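Local structure of sensor protein (Vibrio cholerae, 3BY9) at residues A[6-11]-A[237-242]. The protein binds C4-dicarboxylates such as succinate through this periplasmic sensor domain and, as a membrane histidine kinase, probably passes the signal on by ATP-dependent autophosphorylation. Sequence-based numbering, arbitrary orientation.
Sequences QALLNE and DYIVSS. With CA (calcium ion), chain D.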
# COMPACT_ATOMS: atom_id res chain seq x y z
N GLN A 6 7.94 -29.09 -12.48
CA GLN A 6 9.08 -28.54 -11.74
C GLN A 6 9.70 -27.34 -12.47
O GLN A 6 10.09 -26.35 -11.86
CB GLN A 6 10.15 -29.62 -11.48
CG GLN A 6 11.30 -29.14 -10.56
CD GLN A 6 10.80 -28.76 -9.17
OE1 GLN A 6 10.22 -29.58 -8.49
NE2 GLN A 6 11.06 -27.50 -8.74
N ALA A 7 9.77 -27.42 -13.80
CA ALA A 7 10.33 -26.34 -14.58
C ALA A 7 9.48 -25.06 -14.41
O ALA A 7 10.01 -23.96 -14.35
CB ALA A 7 10.41 -26.74 -16.06
N LEU A 8 8.17 -25.23 -14.30
CA LEU A 8 7.30 -24.08 -14.11
C LEU A 8 7.58 -23.49 -12.71
O LEU A 8 7.68 -22.28 -12.54
CB LEU A 8 5.85 -24.51 -14.22
CG LEU A 8 4.79 -23.42 -13.92
CD1 LEU A 8 5.02 -22.20 -14.85
CD2 LEU A 8 3.40 -23.99 -14.16
N LEU A 9 7.71 -24.35 -11.69
CA LEU A 9 7.99 -23.80 -10.36
C LEU A 9 9.33 -23.07 -10.36
O LEU A 9 9.51 -22.08 -9.65
CB LEU A 9 8.08 -24.95 -9.32
CG LEU A 9 6.75 -25.64 -9.06
CD1 LEU A 9 7.02 -26.80 -8.05
CD2 LEU A 9 5.74 -24.62 -8.45
N ASN A 10 10.28 -23.57 -11.15
CA ASN A 10 11.59 -22.92 -11.20
C ASN A 10 11.46 -21.55 -11.83
O ASN A 10 12.08 -20.58 -11.36
CB ASN A 10 12.58 -23.78 -12.00
CG ASN A 10 12.96 -25.07 -11.25
OD1 ASN A 10 12.68 -25.23 -10.06
ND2 ASN A 10 13.59 -25.99 -11.96
N GLU A 11 10.68 -21.46 -12.90
CA GLU A 11 10.45 -20.18 -13.59
C GLU A 11 9.71 -19.23 -12.66
O GLU A 11 9.99 -18.03 -12.63
CB GLU A 11 9.63 -20.40 -14.87
CG GLU A 11 9.24 -19.09 -15.61
CD GLU A 11 10.43 -18.16 -15.96
OE1 GLU A 11 11.62 -18.55 -15.94
OE2 GLU A 11 10.15 -16.98 -16.28
N ASP A 237 -8.28 -23.77 -11.79
CA ASP A 237 -7.24 -24.04 -10.81
C ASP A 237 -5.90 -23.56 -11.29
O ASP A 237 -5.64 -23.42 -12.50
CB ASP A 237 -7.19 -25.51 -10.42
CG ASP A 237 -7.09 -26.44 -11.61
OD1 ASP A 237 -7.33 -25.99 -12.77
OD2 ASP A 237 -6.78 -27.62 -11.37
N TYR A 238 -5.03 -23.29 -10.33
CA TYR A 238 -3.72 -22.71 -10.61
C TYR A 238 -2.59 -23.30 -9.84
O TYR A 238 -2.78 -23.75 -8.72
CB TYR A 238 -3.72 -21.22 -10.20
CG TYR A 238 -4.55 -20.36 -11.11
CD1 TYR A 238 -3.96 -19.66 -12.14
CD2 TYR A 238 -5.93 -20.32 -10.97
CE1 TYR A 238 -4.70 -18.92 -13.04
CE2 TYR A 238 -6.71 -19.58 -11.90
CZ TYR A 238 -6.08 -18.89 -12.92
OH TYR A 238 -6.82 -18.18 -13.83
N ILE A 239 -1.40 -23.23 -10.44
CA ILE A 239 -0.17 -23.61 -9.70
C ILE A 239 0.31 -22.21 -9.16
O ILE A 239 0.46 -21.27 -9.93
CB ILE A 239 0.88 -24.22 -10.62
CG1 ILE A 239 0.34 -25.59 -11.10
CG2 ILE A 239 2.27 -24.41 -9.85
CD1 ILE A 239 1.10 -26.15 -12.29
N VAL A 240 0.58 -22.10 -7.86
CA VAL A 240 0.87 -20.78 -7.28
C VAL A 240 2.14 -20.77 -6.46
O VAL A 240 2.31 -21.65 -5.61
CB VAL A 240 -0.28 -20.37 -6.32
CG1 VAL A 240 -0.08 -18.97 -5.83
CG2 VAL A 240 -1.64 -20.42 -7.06
N SER A 241 3.05 -19.84 -6.76
CA SER A 241 4.27 -19.72 -5.96
C SER A 241 4.20 -18.41 -5.22
O SER A 241 3.78 -17.39 -5.78
CB SER A 241 5.52 -19.79 -6.83
OG SER A 241 5.55 -21.11 -7.41
N SER A 242 4.66 -18.40 -3.96
CA SER A 242 4.49 -17.18 -3.16
C SER A 242 5.76 -16.78 -2.48
O SER A 242 6.59 -17.64 -2.12
CB SER A 242 3.41 -17.39 -2.08
OG SER A 242 2.16 -17.74 -2.71
CA CA D . -7.23 -26.60 -15.14
O HOH W 1 8.22 -21.72 -7.31
O HOH W 2 -6.81 -28.68 -13.95
O HOH W 3 -7.15 -23.95 -14.92
O HOH W 4 -7.81 -25.34 -17.28
O HOH W 5 -9.58 -26.99 -14.91
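The long N-terminal helix of this sensor domain lies against one face of the antiparallel sheet that holds the chain's C-terminal strands, and Leu8 and Leu9 meet Ile239 and Ser241 there, which illustrates how a helix packs on a sheet in a PAS-like fold. The axes of 6-11 and 238-242 approach to 9.1 Å and run in broadly the same direction, 38° apart. Ile239 is shared between both leucines: its CD1 lies 3.7 Å from Leu8 CD2, while its CG2 branch lies 3.7 Å from Leu9 CD2, the Leu9 and Ile239 side chains crossing at about a right angle. Leu8 already leans toward the strand at CB, and with CG anti to the backbone N (chi1 175°) its CD2 arrives at Ile239. Leu9 CD2 also rests against the hydroxyl of Ser241, its distance to OG being 3.7 Å. No direct hydrogen bond joins the segments; instead, one water donates to Leu9 O at 2.7 Å and hydrogen-bonds to Ser241 OG, linking helix carbonyl to strand hydroxyl. Just before the strand, Asp237 binds a calcium ion through OD1, while two of the metal's waters donate to Asp237 OD2 and O; Lys258 O completes the protein ligands. Strand 238-245 is flanked by strands 250-257 and 223-226, with Leu8 touching Ser256 of the former and Leu9 touching Gln223 of the latter, and farther along helix 5-27 His12 and Leu16 continue the packing over Ser241.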